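Local coordinates for halohydrin epoxidase A (Corynebacterium sp., PDB 4Z9F), which probably converts vicinal halohydrins into epoxides by eliminating hydrogen halide, at residues I73-S78 with G126-F131. The protein carries 1 engineered substitution. Sequence-based numbering, arbitrary orientation.
Sequences IDTIVS and GASVIF
S78 sets its CB obliquely against the ring of F131, 3.6 Å from F131 CD2. S78 OG, anti to its own backbone N (chi1 -174°), lies near CD2 and CE2 of that ring, while its hydrogen bond goes to D80. I76 and V129 share this face of the sheet, touching loosely from I76 CB to V129 CG1, and helix 96-123 covers I76, S78 and F131. On the other face, T75 and I130 cross obliquely: T75 CG2 meets I130 CD1 at 4.1 Å, under helix 213-224. With chi1 at -62°, T75 OG1 stands beside its backbone N and donates to D74 OD2 at 2.6 Å, on the anti side and 27° out of the carboxylate plane; Y26 and R226 also hold this carboxylate. Between the faces run parallel-strand bonds; I130 N reaches I76 O at 2.7 Å. At the start, A127 CB sits 3.2 Å from D74 O, and one water donates to both I73 O and G126 O. These neighbouring central strands of a Rossmann-type sheet are joined by a beta-alpha-beta crossover through helix 96-123. Both faces mix aliphatic side chains with small hydroxyl residues, and four cross-strand bonds plus those to strand 3-6 take up much main-chain polarity, leaving charge and bridging waters at the D74 end.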
loop_
_atom_site.group_PDB
_atom_site.type_symbol
_atom_site.label_atom_id
_atom_site.label_comp_id
_atom_site.label_asym_id
_atom_site.label_seq_id
_atom_site.Cartn_x
_atom_site.Cartn_y
_atom_site.Cartn_z
ATOM N N ILE C 73 2.469 -11.159 -31.547
ATOM C CA ILE C 73 1.634 -10.223 -30.796
ATOM C C ILE C 73 2.549 -9.261 -30.046
ATOM O O ILE C 73 3.399 -9.691 -29.258
ATOM C CB ILE C 73 0.704 -10.965 -29.822
ATOM C CG1 ILE C 73 -0.234 -11.902 -30.574
ATOM C CG2 ILE C 73 -0.143 -9.970 -29.000
ATOM C CD1 ILE C 73 -1.014 -12.811 -29.650
ATOM N N ASP C 74 2.371 -7.959 -30.282
ATOM C CA ASP C 74 3.146 -6.931 -29.597
ATOM C C ASP C 74 2.529 -6.550 -28.252
ATOM O O ASP C 74 3.258 -6.330 -27.279
ATOM C CB ASP C 74 3.268 -5.686 -30.491
ATOM C CG ASP C 74 3.881 -4.480 -29.769
ATOM O OD1 ASP C 74 5.102 -4.230 -29.941
ATOM O OD2 ASP C 74 3.138 -3.750 -29.058
ATOM N N THR C 75 1.200 -6.468 -28.189
ATOM C CA THR C 75 0.492 -6.023 -26.994
ATOM C C THR C 75 -0.806 -6.796 -26.834
ATOM O O THR C 75 -1.537 -7.019 -27.809
ATOM C CB THR C 75 0.194 -4.516 -27.060
ATOM O OG1 THR C 75 1.425 -3.787 -27.124
ATOM C CG2 THR C 75 -0.619 -4.069 -25.844
ATOM N N ILE C 76 -1.076 -7.233 -25.607
ATOM C CA ILE C 76 -2.368 -7.785 -25.233
ATOM C C ILE C 76 -2.986 -6.818 -24.224
ATOM O O ILE C 76 -2.357 -6.488 -23.211
ATOM C CB ILE C 76 -2.247 -9.200 -24.642
ATOM C CG1 ILE C 76 -1.590 -10.158 -25.649
ATOM C CG2 ILE C 76 -3.618 -9.720 -24.202
ATOM C CD1 ILE C 76 -1.285 -11.523 -25.072
ATOM N N VAL C 77 -4.188 -6.331 -24.520
ATOM C CA VAL C 77 -4.992 -5.591 -23.555
ATOM C C VAL C 77 -6.037 -6.552 -23.022
ATOM O O VAL C 77 -6.997 -6.895 -23.722
ATOM C CB VAL C 77 -5.648 -4.349 -24.168
ATOM C CG1 VAL C 77 -6.550 -3.691 -23.129
ATOM C CG2 VAL C 77 -4.601 -3.364 -24.640
ATOM N N SER C 78 -5.839 -7.010 -21.791
ATOM C CA SER C 78 -6.778 -7.924 -21.148
ATOM C C SER C 78 -7.835 -7.070 -20.466
ATOM O O SER C 78 -7.710 -6.703 -19.298
ATOM C CB SER C 78 -6.066 -8.826 -20.155
ATOM O OG SER C 78 -6.960 -9.792 -19.639
ATOM N N GLY C 126 9.143 -11.142 -26.549
ATOM C CA GLY C 126 8.495 -10.285 -25.577
ATOM C C GLY C 126 7.269 -9.591 -26.146
ATOM O O GLY C 126 6.943 -9.689 -27.332
ATOM N N ALA C 127 6.602 -8.859 -25.251
ATOM C CA ALA C 127 5.367 -8.153 -25.556
ATOM C C ALA C 127 4.915 -7.396 -24.317
ATOM O O ALA C 127 5.532 -7.513 -23.253
ATOM C CB ALA C 127 4.253 -9.101 -26.005
ATOM N N SER C 128 3.845 -6.620 -24.447
ATOM C CA SER C 128 3.203 -5.988 -23.303
ATOM C C SER C 128 1.843 -6.633 -23.075
ATOM O O SER C 128 1.090 -6.888 -24.020
ATOM C CB SER C 128 3.046 -4.479 -23.509
ATOM O OG SER C 128 4.296 -3.841 -23.669
ATOM N N VAL C 129 1.543 -6.925 -21.818
ATOM C CA VAL C 129 0.261 -7.470 -21.431
ATOM C C VAL C 129 -0.287 -6.492 -20.401
ATOM O O VAL C 129 0.287 -6.345 -19.311
ATOM C CB VAL C 129 0.377 -8.896 -20.872
ATOM C CG1 VAL C 129 -0.988 -9.497 -20.631
ATOM C CG2 VAL C 129 1.191 -9.795 -21.832
ATOM N N ILE C 130 -1.356 -5.784 -20.769
ATOM C CA ILE C 130 -1.940 -4.730 -19.944
ATOM C C ILE C 130 -3.295 -5.212 -19.463
ATOM O O ILE C 130 -4.182 -5.496 -20.277
ATOM C CB ILE C 130 -2.067 -3.416 -20.724
ATOM C CG1 ILE C 130 -0.693 -2.973 -21.209
ATOM C CG2 ILE C 130 -2.699 -2.335 -19.849
ATOM C CD1 ILE C 130 -0.740 -2.004 -22.326
ATOM N N PHE C 131 -3.461 -5.308 -18.146
ATOM C CA PHE C 131 -4.699 -5.784 -17.555
ATOM C C PHE C 131 -5.528 -4.582 -17.121
ATOM O O PHE C 131 -5.046 -3.736 -16.357
ATOM C CB PHE C 131 -4.418 -6.709 -16.370
ATOM C CG PHE C 131 -3.811 -8.022 -16.766
ATOM C CD1 PHE C 131 -2.448 -8.131 -17.020
ATOM C CD2 PHE C 131 -4.602 -9.157 -16.865
ATOM C CE1 PHE C 131 -1.883 -9.361 -17.374
ATOM C CE2 PHE C 131 -4.043 -10.386 -17.234
ATOM C CZ PHE C 131 -2.685 -10.484 -17.482
HETATM O O HOH W 1 5.221 -11.546 -28.859
HETATM O O HOH W 2 4.505 -3.854 -26.428
#